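Local atomic coordinates of FAD:protein FMN transferase (Vibrio cholerae, PDB entry 6NXI), a protein that probably transfers the FMN moiety of FAD, with the help of magnesium, onto a threonine hydroxyl of a target flavoprotein, releasing AMP. Residues 253-258 and 274-279; 293-298 and 306-311; 7-12 and 20-25; 174-179 and 188-193. All coordinates share one frame; numbering follows the deposited sequence.

Contact 1 (253-258 and 274-279); sequences NRVVSV and GLMVMG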
loop_
_atom_site.group_PDB
_atom_site.type_symbol
_atom_site.label_atom_id
_atom_site.label_comp_id
_atom_site.label_asym_id
_atom_site.label_seq_id
_atom_site.Cartn_x
_atom_site.Cartn_y
_atom_site.Cartn_z
ATOM N N ASN A 253 8.618 15.197 -7.349
ATOM C CA ASN A 253 9.789 14.557 -7.968
ATOM C C ASN A 253 9.353 14.059 -9.345
ATOM O O ASN A 253 8.219 14.364 -9.705
ATOM C CB ASN A 253 10.486 13.561 -7.052
ATOM C CG ASN A 253 9.697 12.300 -6.795
ATOM O OD1 ASN A 253 8.793 11.972 -7.568
ATOM N ND2 ASN A 253 10.070 11.588 -5.733
ATOM N N ARG A 254 10.232 13.334 -10.029
ATOM C CA ARG A 254 10.035 12.948 -11.442
ATOM C C ARG A 254 9.268 11.635 -11.479
ATOM O O ARG A 254 8.987 11.182 -12.608
ATOM C CB ARG A 254 11.364 12.815 -12.188
ATOM C CG ARG A 254 12.050 14.136 -12.511
ATOM C CD ARG A 254 13.451 13.871 -13.022
ATOM N NE ARG A 254 14.395 13.612 -11.943
ATOM C CZ ARG A 254 15.055 14.555 -11.261
ATOM N NH1 ARG A 254 14.868 15.847 -11.504
ATOM N NH2 ARG A 254 15.892 14.189 -10.307
ATOM N N VAL A 255 8.980 11.014 -10.338
ATOM C CA VAL A 255 8.486 9.615 -10.356
ATOM C C VAL A 255 7.005 9.592 -10.714
ATOM O O VAL A 255 6.223 10.241 -10.058
ATOM C CB VAL A 255 8.772 8.872 -9.044
ATOM C CG1 VAL A 255 8.255 7.432 -9.122
ATOM C CG2 VAL A 255 10.255 8.914 -8.710
ATOM N N VAL A 256 6.656 8.822 -11.742
ATOM C CA VAL A 256 5.264 8.679 -12.233
ATOM C C VAL A 256 4.622 7.489 -11.507
ATOM O O VAL A 256 3.495 7.623 -11.029
ATOM C CB VAL A 256 5.266 8.445 -13.754
ATOM C CG1 VAL A 256 3.875 8.031 -14.235
ATOM C CG2 VAL A 256 5.794 9.655 -14.488
ATOM N N SER A 257 5.329 6.373 -11.429
ATOM C CA SER A 257 4.779 5.157 -10.783
ATOM C C SER A 257 5.927 4.285 -10.305
ATOM O O SER A 257 7.020 4.278 -10.885
ATOM C CB SER A 257 3.823 4.402 -11.697
ATOM O OG SER A 257 4.521 3.732 -12.743
ATOM N N VAL A 258 5.621 3.444 -9.322
ATOM C CA VAL A 258 6.582 2.479 -8.786
ATOM C C VAL A 258 5.808 1.194 -8.619
ATOM O O VAL A 258 4.774 1.227 -7.914
ATOM C CB VAL A 258 7.168 2.946 -7.442
ATOM C CG1 VAL A 258 8.114 1.914 -6.912
ATOM C CG2 VAL A 258 7.850 4.319 -7.578
ATOM N N GLY A 274 7.130 4.092 -0.397
ATOM C CA GLY A 274 8.392 4.563 0.163
ATOM C C GLY A 274 9.410 4.855 -0.903
ATOM O O GLY A 274 10.004 5.963 -0.888
ATOM N N LEU A 275 9.587 3.945 -1.856
ATOM C CA LEU A 275 10.572 4.161 -2.931
ATOM C C LEU A 275 10.121 5.351 -3.810
ATOM O O LEU A 275 10.980 6.162 -4.236
ATOM C CB LEU A 275 10.781 2.873 -3.720
ATOM C CG LEU A 275 11.320 1.686 -2.929
ATOM C CD1 LEU A 275 11.466 0.488 -3.855
ATOM C CD2 LEU A 275 12.660 1.975 -2.271
ATOM N N MET A 276 8.824 5.520 -4.049
ATOM C CA MET A 276 8.313 6.695 -4.816
ATOM C C MET A 276 8.750 8.018 -4.155
ATOM O O MET A 276 9.235 8.923 -4.852
ATOM C CB MET A 276 6.800 6.628 -4.958
ATOM C CG MET A 276 6.241 7.773 -5.744
ATOM S SD MET A 276 4.821 7.142 -6.711
ATOM C CE MET A 276 4.372 8.716 -7.436
ATOM N N VAL A 277 8.621 8.122 -2.840
ATOM C CA VAL A 277 8.970 9.337 -2.063
ATOM C C VAL A 277 10.494 9.529 -2.119
ATOM O O VAL A 277 10.962 10.700 -2.181
ATOM C CB VAL A 277 8.438 9.282 -0.619
ATOM C CG1 VAL A 277 8.979 10.416 0.217
ATOM C CG2 VAL A 277 6.910 9.229 -0.556
ATOM N N MET A 278 11.270 8.436 -2.130
ATOM C CA MET A 278 12.766 8.533 -2.171
ATOM C C MET A 278 13.232 9.128 -3.498
ATOM O O MET A 278 14.260 9.858 -3.496
ATOM C CB MET A 278 13.423 7.161 -1.981
ATOM C CG MET A 278 13.238 6.597 -0.612
ATOM S SD MET A 278 14.194 5.047 -0.435
ATOM C CE MET A 278 15.773 5.699 0.083
ATOM N N GLY A 279 12.493 8.872 -4.581
ATOM C CA GLY A 279 12.907 9.256 -5.925
ATOM C C GLY A 279 13.742 8.176 -6.570
ATOM O O GLY A 279 14.104 7.181 -5.889
HETATM O O HOH W 1 12.279 12.504 -4.131
#
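The side-chain amide of Asn253 supplies the polar part of the contact with the end of helix 265-278. Its ND2 donates to Met276 O at 2.9 Å, with the acceptor lying in the plane of the amide, and a second N-H goes to a water that in turn donates to Val277 O. Met276 O also takes the backbone N-H of Gly279, so two groups grip one carbonyl of the last helical turn. The other end of the same amide is used at home: Asn253 OD1 accepts from Val255 N at 2.9 Å, from above the carbonyl plane, closing an Asx turn. Asparagine suits this place because one flat group carries both an acceptor and two donors.

The apolar part centres on Met276, which crosses both valines at a slant. Its CB rests against Val258 CG2 at 3.6 Å, its CG against Val255 CG1 at 3.9 Å, and a bend at chi2 (145°) brings CE to within 3.6 Å of Val255 O. Gly279 ends the helix with a positive phi of 89°, where a CB would jam against the preceding carbonyl O; its CA touches Val255 CG2 at 3.9 Å.

Strand 255-258 and helix 274-278 run nearly antiparallel, their axes 8.3 Å apart. This is a helix packed on the large antiparallel sheet of the ApbE fold, beside the flavin site: Val277 touches the bound FAD.

Contact 2 (293-298 and 306-311); sequences PVLMIV and EYASSS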
loop_
_atom_site.group_PDB
_atom_site.type_symbol
_atom_site.label_atom_id
_atom_site.label_comp_id
_atom_site.label_asym_id
_atom_site.label_seq_id
_atom_site.Cartn_x
_atom_site.Cartn_y
_atom_site.Cartn_z
ATOM N N PRO A 293 12.657 -6.447 -6.356
ATOM C CA PRO A 293 12.228 -6.254 -7.737
ATOM C C PRO A 293 11.368 -4.985 -7.831
ATOM O O PRO A 293 10.264 -4.922 -7.264
ATOM C CB PRO A 293 11.466 -7.517 -8.101
ATOM C CG PRO A 293 11.788 -8.495 -7.015
ATOM C CD PRO A 293 12.076 -7.678 -5.789
ATOM N N VAL A 294 11.873 -3.980 -8.551
ATOM C CA VAL A 294 11.150 -2.695 -8.682
ATOM C C VAL A 294 11.241 -2.209 -10.125
ATOM O O VAL A 294 12.341 -2.307 -10.733
ATOM C CB VAL A 294 11.713 -1.621 -7.745
ATOM C CG1 VAL A 294 10.871 -0.358 -7.797
ATOM C CG2 VAL A 294 11.823 -2.150 -6.332
ATOM N N LEU A 295 10.145 -1.616 -10.589
ATOM C CA LEU A 295 10.106 -0.844 -11.846
ATOM C C LEU A 295 9.602 0.550 -11.504
ATOM O O LEU A 295 8.464 0.721 -11.041
ATOM C CB LEU A 295 9.211 -1.537 -12.871
ATOM C CG LEU A 295 9.169 -0.845 -14.232
ATOM C CD1 LEU A 295 10.502 -0.982 -14.929
ATOM C CD2 LEU A 295 8.048 -1.426 -15.076
ATOM N N MET A 296 10.429 1.539 -11.795
ATOM C CA MET A 296 10.015 2.939 -11.611
ATOM C C MET A 296 9.920 3.584 -12.963
ATOM O O MET A 296 10.882 3.422 -13.754
ATOM C CB MET A 296 11.030 3.733 -10.829
ATOM C CG MET A 296 11.112 3.331 -9.435
ATOM S SD MET A 296 11.941 4.733 -8.715
ATOM C CE MET A 296 12.525 3.974 -7.228
ATOM N N ILE A 297 8.808 4.245 -13.188
ATOM C CA ILE A 297 8.614 5.063 -14.403
ATOM C C ILE A 297 8.786 6.516 -14.001
ATOM O O ILE A 297 8.150 6.955 -13.045
ATOM C CB ILE A 297 7.238 4.779 -14.996
ATOM C CG1 ILE A 297 7.132 3.293 -15.360
ATOM C CG2 ILE A 297 7.023 5.704 -16.186
ATOM C CD1 ILE A 297 5.802 2.927 -15.859
ATOM N N VAL A 298 9.639 7.234 -14.725
ATOM C CA VAL A 298 9.958 8.637 -14.372
ATOM C C VAL A 298 9.755 9.491 -15.602
ATOM O O VAL A 298 9.949 8.988 -16.727
ATOM C CB VAL A 298 11.358 8.810 -13.760
ATOM C CG1 VAL A 298 11.643 7.653 -12.812
ATOM C CG2 VAL A 298 12.452 8.952 -14.788
ATOM N N GLU A 306 12.076 4.189 -17.945
ATOM C CA GLU A 306 11.893 3.146 -16.915
ATOM C C GLU A 306 13.245 2.836 -16.293
ATOM O O GLU A 306 14.252 2.765 -17.007
ATOM C CB GLU A 306 11.381 1.827 -17.478
ATOM C CG GLU A 306 10.485 1.982 -18.675
ATOM C CD GLU A 306 9.780 0.693 -19.049
ATOM O OE1 GLU A 306 10.363 -0.394 -18.826
ATOM O OE2 GLU A 306 8.670 0.791 -19.581
ATOM N N TYR A 307 13.237 2.534 -15.017
ATOM C CA TYR A 307 14.389 1.969 -14.306
ATOM C C TYR A 307 13.903 0.678 -13.665
ATOM O O TYR A 307 12.922 0.775 -12.882
ATOM C CB TYR A 307 14.885 2.905 -13.217
ATOM C CG TYR A 307 15.436 4.220 -13.691
ATOM C CD1 TYR A 307 16.763 4.378 -14.054
ATOM C CD2 TYR A 307 14.610 5.319 -13.724
ATOM C CE1 TYR A 307 17.247 5.616 -14.453
ATOM C CE2 TYR A 307 15.079 6.563 -14.091
ATOM C CZ TYR A 307 16.394 6.708 -14.468
ATOM O OH TYR A 307 16.774 7.960 -14.852
ATOM N N ALA A 308 14.501 -0.443 -14.035
ATOM C CA ALA A 308 14.222 -1.762 -13.428
ATOM C C ALA A 308 15.428 -2.147 -12.570
ATOM O O ALA A 308 16.571 -2.023 -13.048
ATOM C CB ALA A 308 13.944 -2.788 -14.482
ATOM N N SER A 309 15.181 -2.602 -11.345
ATOM C CA SER A 309 16.255 -3.135 -10.483
ATOM C C SER A 309 16.769 -4.449 -11.088
ATOM O O SER A 309 16.038 -5.077 -11.872
ATOM C CB SER A 309 15.777 -3.304 -9.081
ATOM O OG SER A 309 14.792 -4.314 -8.978
ATOM N N SER A 310 17.945 -4.898 -10.660
ATOM C CA SER A 310 18.557 -6.175 -11.112
ATOM C C SER A 310 17.601 -7.334 -10.853
ATOM O O SER A 310 17.598 -8.280 -11.640
ATOM C CB SER A 310 19.871 -6.392 -10.427
ATOM O OG SER A 310 20.797 -5.437 -10.897
ATOM N N SER A 311 16.852 -7.296 -9.762
ATOM C CA SER A 311 15.980 -8.435 -9.401
ATOM C C SER A 311 14.635 -8.362 -10.141
ATOM O O SER A 311 13.896 -9.360 -10.085
ATOM C CB SER A 311 15.856 -8.540 -7.914
ATOM O OG SER A 311 15.232 -7.381 -7.418
#
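Ser309 OG is gripped from two places: it accepts the N-H of Val294 at 3.0 Å and is also hydrogen-bonded to Ile292 O. Serine fits here because its short hydroxyl, held between its own backbone N and carbonyl carbon (chi1 67°), can stand in for a backbone acceptor where strand 306-308 has ended. From Ser309 the backbone returns a bond, N to Val294 O. Farther along, Met296 and Tyr307 form an antiparallel hydrogen-bonded pair, the bond from Met296 N to Tyr307 O being 2.8 Å long and almost straight at 173°.

Leu295 CD1 lies 3.9 Å from Ala308 CB and reaches Glu306 CB as well; the small Ala308 lets the branched Leu295 lie close over it. The carboxylate of Glu306 is turned to a salt bridge with Lys203. On the face that carries Met296, Val298 crosses Tyr307 at about a right angle and meets the ring at its edge, with Val298 CG2 3.6 Å from Tyr307 CE2. The phenol OH is hydrogen-bonded to the amine of Lys305. At the other end, the ring of Pro293 packs against the Ser311 side chain and carbonyl; its nitrogen carries no hydrogen to give.

The arrangement is a beta hairpin, its strand 304-308 forming an outer edge of the main antiparallel sheet.

Contact 3 (7-12 and 20-25); sequences QVHLSG and NIKYIQ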
loop_
_atom_site.group_PDB
_atom_site.type_symbol
_atom_site.label_atom_id
_atom_site.label_comp_id
_atom_site.label_asym_id
_atom_site.label_seq_id
_atom_site.Cartn_x
_atom_site.Cartn_y
_atom_site.Cartn_z
ATOM N N GLN A 7 -13.194 -20.933 -13.313
ATOM C CA GLN A 7 -12.756 -19.763 -12.516
ATOM C C GLN A 7 -13.995 -19.186 -11.833
ATOM O O GLN A 7 -15.037 -19.030 -12.496
ATOM C CB GLN A 7 -12.040 -18.734 -13.402
ATOM C CG GLN A 7 -11.707 -17.452 -12.653
ATOM C CD GLN A 7 -10.911 -16.524 -13.538
ATOM O OE1 GLN A 7 -11.445 -15.640 -14.197
ATOM N NE2 GLN A 7 -9.624 -16.773 -13.602
ATOM N N VAL A 8 -13.879 -18.854 -10.558
ATOM C CA VAL A 8 -14.873 -18.086 -9.776
ATOM C C VAL A 8 -14.287 -16.693 -9.515
ATOM O O VAL A 8 -13.109 -16.610 -9.107
ATOM C CB VAL A 8 -15.149 -18.816 -8.462
ATOM C CG1 VAL A 8 -16.131 -18.022 -7.616
ATOM C CG2 VAL A 8 -15.602 -20.251 -8.677
ATOM N N HIS A 9 -15.067 -15.653 -9.750
ATOM C CA HIS A 9 -14.753 -14.247 -9.456
ATOM C C HIS A 9 -15.665 -13.767 -8.319
ATOM O O HIS A 9 -16.903 -13.738 -8.489
ATOM C CB HIS A 9 -14.857 -13.457 -10.742
ATOM C CG HIS A 9 -14.640 -12.000 -10.594
ATOM N ND1 HIS A 9 -15.005 -11.109 -11.584
ATOM C CD2 HIS A 9 -14.133 -11.267 -9.576
ATOM C CE1 HIS A 9 -14.722 -9.889 -11.190
ATOM N NE2 HIS A 9 -14.150 -9.956 -9.965
ATOM N N LEU A 10 -15.082 -13.409 -7.170
ATOM C CA LEU A 10 -15.810 -12.752 -6.083
ATOM C C LEU A 10 -15.448 -11.267 -6.050
ATOM O O LEU A 10 -14.282 -10.933 -6.281
ATOM C CB LEU A 10 -15.381 -13.397 -4.771
ATOM C CG LEU A 10 -15.565 -14.908 -4.679
ATOM C CD1 LEU A 10 -15.093 -15.384 -3.329
ATOM C CD2 LEU A 10 -17.010 -15.328 -4.922
ATOM N N SER A 11 -16.413 -10.420 -5.770
ATOM C CA SER A 11 -16.157 -8.961 -5.688
ATOM C C SER A 11 -16.985 -8.401 -4.550
ATOM O O SER A 11 -18.090 -8.915 -4.270
ATOM C CB SER A 11 -16.471 -8.302 -6.993
ATOM O OG SER A 11 -15.982 -6.977 -7.012
ATOM N N GLY A 12 -16.456 -7.385 -3.906
ATOM C CA GLY A 12 -17.218 -6.629 -2.922
ATOM C C GLY A 12 -16.481 -5.393 -2.460
ATOM O O GLY A 12 -15.401 -5.091 -2.919
ATOM N N ASN A 20 -11.426 -7.828 -5.688
ATOM C CA ASN A 20 -11.686 -8.795 -6.770
ATOM C C ASN A 20 -10.836 -10.012 -6.479
ATOM O O ASN A 20 -9.625 -9.904 -6.420
ATOM C CB ASN A 20 -11.404 -8.252 -8.148
ATOM C CG ASN A 20 -12.391 -7.193 -8.551
ATOM O OD1 ASN A 20 -13.564 -7.482 -8.823
ATOM N ND2 ASN A 20 -11.892 -5.960 -8.604
ATOM N N ILE A 21 -11.482 -11.135 -6.250
ATOM C CA ILE A 21 -10.765 -12.390 -5.969
ATOM C C ILE A 21 -11.151 -13.355 -7.087
ATOM O O ILE A 21 -12.349 -13.533 -7.324
ATOM C CB ILE A 21 -11.084 -12.876 -4.565
ATOM C CG1 ILE A 21 -10.538 -11.845 -3.563
ATOM C CG2 ILE A 21 -10.538 -14.297 -4.361
ATOM C CD1 ILE A 21 -11.181 -11.900 -2.250
ATOM N N LYS A 22 -10.180 -13.950 -7.737
ATOM C CA LYS A 22 -10.409 -15.003 -8.747
ATOM C C LYS A 22 -9.697 -16.260 -8.287
ATOM O O LYS A 22 -8.546 -16.180 -7.822
ATOM C CB LYS A 22 -9.928 -14.602 -10.143
ATOM C CG LYS A 22 -10.717 -13.455 -10.732
ATOM C CD LYS A 22 -10.160 -13.028 -12.112
ATOM C CE LYS A 22 -11.014 -11.948 -12.750
ATOM N NZ LYS A 22 -10.641 -11.630 -14.149
ATOM N N TYR A 23 -10.374 -17.390 -8.371
ATOM C CA TYR A 23 -9.710 -18.653 -7.987
ATOM C C TYR A 23 -10.224 -19.748 -8.907
ATOM O O TYR A 23 -11.295 -19.625 -9.530
ATOM C CB TYR A 23 -9.872 -18.953 -6.490
ATOM C CG TYR A 23 -11.282 -19.290 -6.097
ATOM C CD1 TYR A 23 -12.139 -18.313 -5.640
ATOM C CD2 TYR A 23 -11.758 -20.593 -6.144
ATOM C CE1 TYR A 23 -13.446 -18.592 -5.290
ATOM C CE2 TYR A 23 -13.055 -20.886 -5.778
ATOM C CZ TYR A 23 -13.905 -19.884 -5.346
ATOM O OH TYR A 23 -15.202 -20.145 -4.986
ATOM N N ILE A 24 -9.476 -20.850 -8.922
ATOM C CA ILE A 24 -9.813 -22.003 -9.778
ATOM C C ILE A 24 -10.470 -23.062 -8.899
ATOM O O ILE A 24 -9.874 -23.472 -7.923
ATOM C CB ILE A 24 -8.618 -22.543 -10.571
ATOM C CG1 ILE A 24 -7.932 -21.424 -11.375
ATOM C CG2 ILE A 24 -9.110 -23.660 -11.488
ATOM C CD1 ILE A 24 -8.870 -20.631 -12.280
ATOM N N GLN A 25 -11.688 -23.438 -9.257
ATOM C CA GLN A 25 -12.464 -24.480 -8.538
ATOM C C GLN A 25 -11.637 -25.756 -8.599
ATOM O O GLN A 25 -11.047 -26.072 -9.664
ATOM C CB GLN A 25 -13.855 -24.582 -9.176
ATOM C CG GLN A 25 -14.775 -25.560 -8.453
ATOM C CD GLN A 25 -15.114 -25.110 -7.049
ATOM O OE1 GLN A 25 -15.187 -23.929 -6.763
ATOM N NE2 GLN A 25 -15.387 -26.063 -6.159
HETATM O O HOH W 2 -13.245 -12.839 -15.197
#
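Strands 7-12 and 20-24 run antiparallel, 4.6 Å apart at closest approach, with paired backbone bonds between Val8 and Tyr23 and between Leu10 and Ile21. On the face of Val8, Leu10, Ile21 and Tyr23, the valine and tyrosine lie side by side and point the same way. Val8 CB sits over one face of the Tyr23 ring, 3.8 Å from its centroid in a CH-pi contact, offset toward the rim. Tyr23 CG stands between its backbone N and carbonyl carbon (chi1 69°), which sets the ring against Val8, while Leu10 CD1 meets the ring edge at 4.1 Å from CE1. These bulky apolar groups suit the face that helices 32-50 and 157-171 cover.

The pair is the N-terminal beta hairpin, whose strand 7-14 forms one outer edge of the eight-stranded sheet.

The other face is mostly polar. His9 NE2 donates to Asn20 OD1 at 2.8 Å; the oxygen is in the ring plane, but the nitrogen is tilted 27° from the carbonyl plane. That bond helps to set the ring's rotation, and Asn20 ND2 is in turn held by Glu180. Lys22 runs extended across His9, its CE above one ring face at 4.3 Å from the centroid, and at a slant over Gln7, whose OE1 is 3.6 Å from Lys22 CD. Such a long aliphatic chain can cover both neighbours and still deliver its amine to a water, which bonds Lys22 NZ at 3.1 Å and Gln7 OE1 only weakly.

Contact 4 (174-179 and 188-193); sequences IENYMV and KGLNRD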
loop_
_atom_site.group_PDB
_atom_site.type_symbol
_atom_site.label_atom_id
_atom_site.label_comp_id
_atom_site.label_asym_id
_atom_site.label_seq_id
_atom_site.Cartn_x
_atom_site.Cartn_y
_atom_site.Cartn_z
ATOM N N ILE A 174 -7.101 -23.802 -1.599
ATOM C CA ILE A 174 -7.140 -23.131 -2.926
ATOM C C ILE A 174 -5.725 -22.666 -3.279
ATOM O O ILE A 174 -5.228 -21.753 -2.621
ATOM C CB ILE A 174 -8.153 -21.976 -2.908
ATOM C CG1 ILE A 174 -9.550 -22.504 -2.594
ATOM C CG2 ILE A 174 -8.160 -21.149 -4.185
ATOM C CD1 ILE A 174 -10.495 -21.425 -2.185
ATOM N N GLU A 175 -5.137 -23.280 -4.294
ATOM C CA GLU A 175 -3.708 -23.060 -4.604
ATOM C C GLU A 175 -3.582 -22.276 -5.909
ATOM O O GLU A 175 -2.451 -21.971 -6.255
ATOM C CB GLU A 175 -2.952 -24.378 -4.561
ATOM C CG GLU A 175 -3.039 -25.066 -3.178
ATOM C CD GLU A 175 -2.641 -24.307 -1.894
ATOM O OE1 GLU A 175 -1.766 -23.441 -1.943
ATOM O OE2 GLU A 175 -3.190 -24.608 -0.786
ATOM N N ASN A 176 -4.696 -21.911 -6.552
ATOM C CA ASN A 176 -4.663 -21.099 -7.794
ATOM C C ASN A 176 -5.571 -19.885 -7.595
ATOM O O ASN A 176 -6.803 -20.002 -7.644
ATOM C CB ASN A 176 -5.078 -21.909 -9.005
ATOM C CG ASN A 176 -4.261 -23.168 -9.126
ATOM O OD1 ASN A 176 -3.149 -23.132 -9.631
ATOM N ND2 ASN A 176 -4.791 -24.287 -8.642
ATOM N N TYR A 177 -4.991 -18.707 -7.394
ATOM C CA TYR A 177 -5.827 -17.525 -7.115
ATOM C C TYR A 177 -5.111 -16.240 -7.515
ATOM O O TYR A 177 -3.867 -16.168 -7.530
ATOM C CB TYR A 177 -6.209 -17.445 -5.635
ATOM C CG TYR A 177 -5.064 -17.376 -4.641
ATOM C CD1 TYR A 177 -4.373 -16.201 -4.427
ATOM C CD2 TYR A 177 -4.665 -18.482 -3.908
ATOM C CE1 TYR A 177 -3.290 -16.129 -3.569
ATOM C CE2 TYR A 177 -3.619 -18.407 -2.997
ATOM C CZ TYR A 177 -2.902 -17.233 -2.864
ATOM O OH TYR A 177 -1.844 -17.096 -2.003
ATOM N N MET A 178 -5.948 -15.227 -7.605
ATOM C CA MET A 178 -5.527 -13.796 -7.690
ATOM C C MET A 178 -6.369 -13.049 -6.679
ATOM O O MET A 178 -7.606 -13.141 -6.765
ATOM C CB MET A 178 -5.761 -13.173 -9.058
ATOM C CG MET A 178 -5.607 -11.654 -9.004
ATOM S SD MET A 178 -6.153 -10.884 -10.537
ATOM C CE MET A 178 -4.899 -11.568 -11.608
ATOM N N VAL A 179 -5.736 -12.410 -5.681
ATOM C CA VAL A 179 -6.425 -11.530 -4.720
ATOM C C VAL A 179 -6.054 -10.093 -5.078
ATOM O O VAL A 179 -4.845 -9.832 -5.112
ATOM C CB VAL A 179 -5.990 -11.858 -3.293
ATOM C CG1 VAL A 179 -6.575 -10.880 -2.322
ATOM C CG2 VAL A 179 -6.347 -13.310 -2.948
ATOM N N LYS A 188 -1.130 -16.737 -6.830
ATOM C CA LYS A 188 -0.546 -18.075 -6.640
ATOM C C LYS A 188 -1.031 -19.009 -7.748
ATOM O O LYS A 188 -2.214 -18.966 -8.083
ATOM C CB LYS A 188 -0.878 -18.669 -5.276
ATOM C CG LYS A 188 0.054 -19.824 -4.929
ATOM C CD LYS A 188 -0.341 -20.439 -3.637
ATOM C CE LYS A 188 0.737 -21.315 -3.067
ATOM N NZ LYS A 188 0.465 -22.713 -3.446
ATOM N N GLY A 189 -0.126 -19.823 -8.296
ATOM C CA GLY A 189 -0.495 -20.919 -9.201
ATOM C C GLY A 189 -0.876 -20.414 -10.559
ATOM O O GLY A 189 -0.204 -19.484 -11.057
ATOM N N LEU A 190 -1.934 -20.963 -11.132
ATOM C CA LEU A 190 -2.253 -20.846 -12.565
ATOM C C LEU A 190 -3.683 -20.339 -12.758
ATOM O O LEU A 190 -4.577 -20.647 -11.944
ATOM C CB LEU A 190 -2.087 -22.214 -13.215
ATOM C CG LEU A 190 -0.711 -22.859 -13.079
ATOM C CD1 LEU A 190 -0.785 -24.275 -13.565
ATOM C CD2 LEU A 190 0.371 -22.060 -13.788
ATOM N N ASN A 191 -3.896 -19.604 -13.847
ATOM C CA ASN A 191 -5.213 -19.048 -14.242
ATOM C C ASN A 191 -6.036 -20.120 -14.949
ATOM O O ASN A 191 -5.648 -21.330 -14.895
ATOM C CB ASN A 191 -5.031 -17.752 -15.035
ATOM C CG ASN A 191 -4.626 -17.955 -16.490
ATOM O OD1 ASN A 191 -4.544 -19.090 -16.956
ATOM N ND2 ASN A 191 -4.266 -16.870 -17.166
ATOM N N ARG A 192 -7.186 -19.723 -15.483
ATOM C CA ARG A 192 -8.174 -20.705 -15.992
ATOM C C ARG A 192 -7.630 -21.370 -17.264
ATOM O O ARG A 192 -8.060 -22.494 -17.537
ATOM C CB ARG A 192 -9.532 -20.066 -16.283
ATOM C CG ARG A 192 -9.628 -19.129 -17.473
ATOM C CD ARG A 192 -11.014 -18.486 -17.385
ATOM N NE ARG A 192 -11.612 -17.997 -18.624
ATOM C CZ ARG A 192 -11.087 -17.068 -19.416
ATOM N NH1 ARG A 192 -9.914 -16.517 -19.130
ATOM N NH2 ARG A 192 -11.734 -16.718 -20.518
ATOM N N ASP A 193 -6.631 -20.761 -17.893
ATOM C CA ASP A 193 -5.982 -21.336 -19.103
ATOM C C ASP A 193 -4.740 -22.151 -18.720
ATOM O O ASP A 193 -4.061 -22.668 -19.621
ATOM C CB ASP A 193 -5.599 -20.248 -20.093
ATOM C CG ASP A 193 -6.769 -19.418 -20.586
ATOM O OD1 ASP A 193 -7.837 -19.995 -20.821
ATOM O OD2 ASP A 193 -6.587 -18.206 -20.754
HETATM O O HOH W 3 -0.025 -23.222 -6.395
#
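One face of the Tyr177 ring is covered by Lys188 CB, 3.7 Å from the centroid and displaced toward the rim in a CH-pi contact, while Ile174 O lies in plane at the ring edge. Tyr177 CG stands between its backbone N and carbonyl carbon (chi1 59°), which lays the ring across toward the lysine. A tyrosine suits this place because the broad face packs on aliphatic carbon and the phenol reaches onward to Gln170 of helix 157-171. The backbones of Tyr177 and Lys188 are an antiparallel hydrogen-bonded pair, joined in both directions.

The amide of Asn176 is the second flat group. Its OD1 takes the N-H of Leu190 at 2.9 Å, in the carbonyl plane and on a lone pair, so the side chain holds the backbone where the regular pairing stops. Gly189, just before Leu190, has positive phi (75°), which favours glycine, and a CB there would collide with Asn176 OD1 and Glu175 O.

Lys188 lies alongside Glu175 and turns at its last torsion, bringing NZ to Glu175 OE1 at 2.8 Å in a salt bridge on the anti side of the carboxylate. A water links the same NZ, at 3.0 Å, to Glu175 O.

Lysine thus serves as an apolar cover near its backbone and as a cation at its tip. At this partly exposed end of the strand pair, the paired charges, with a water also tying the amine to Glu175 O, would probably favour ionised forms of both residues.

How the contacts relate
All four contacts reach the same eight-stranded antiparallel sheet, but in two pairs at its two ends. Along the chain they follow in series: contact 3, contact 4, contact 1, contact 2. Contacts 3 and 4, with centres about 9 Å apart, join through neighbouring strands 17-24 and 177-181, where Lys22 O meets Met178 N at 2.8 Å. Contacts 1 and 2, about 11 Å apart between centres, join through neighbouring strands 255-262 and 294-299, and a classic beta bulge places Val256 and Ser257 opposite Ile297. Centres of contacts 1 and 3 are about 32 Å apart. The sheet thus links its two outer hairpins, and of the four, contact 1 touches the FAD.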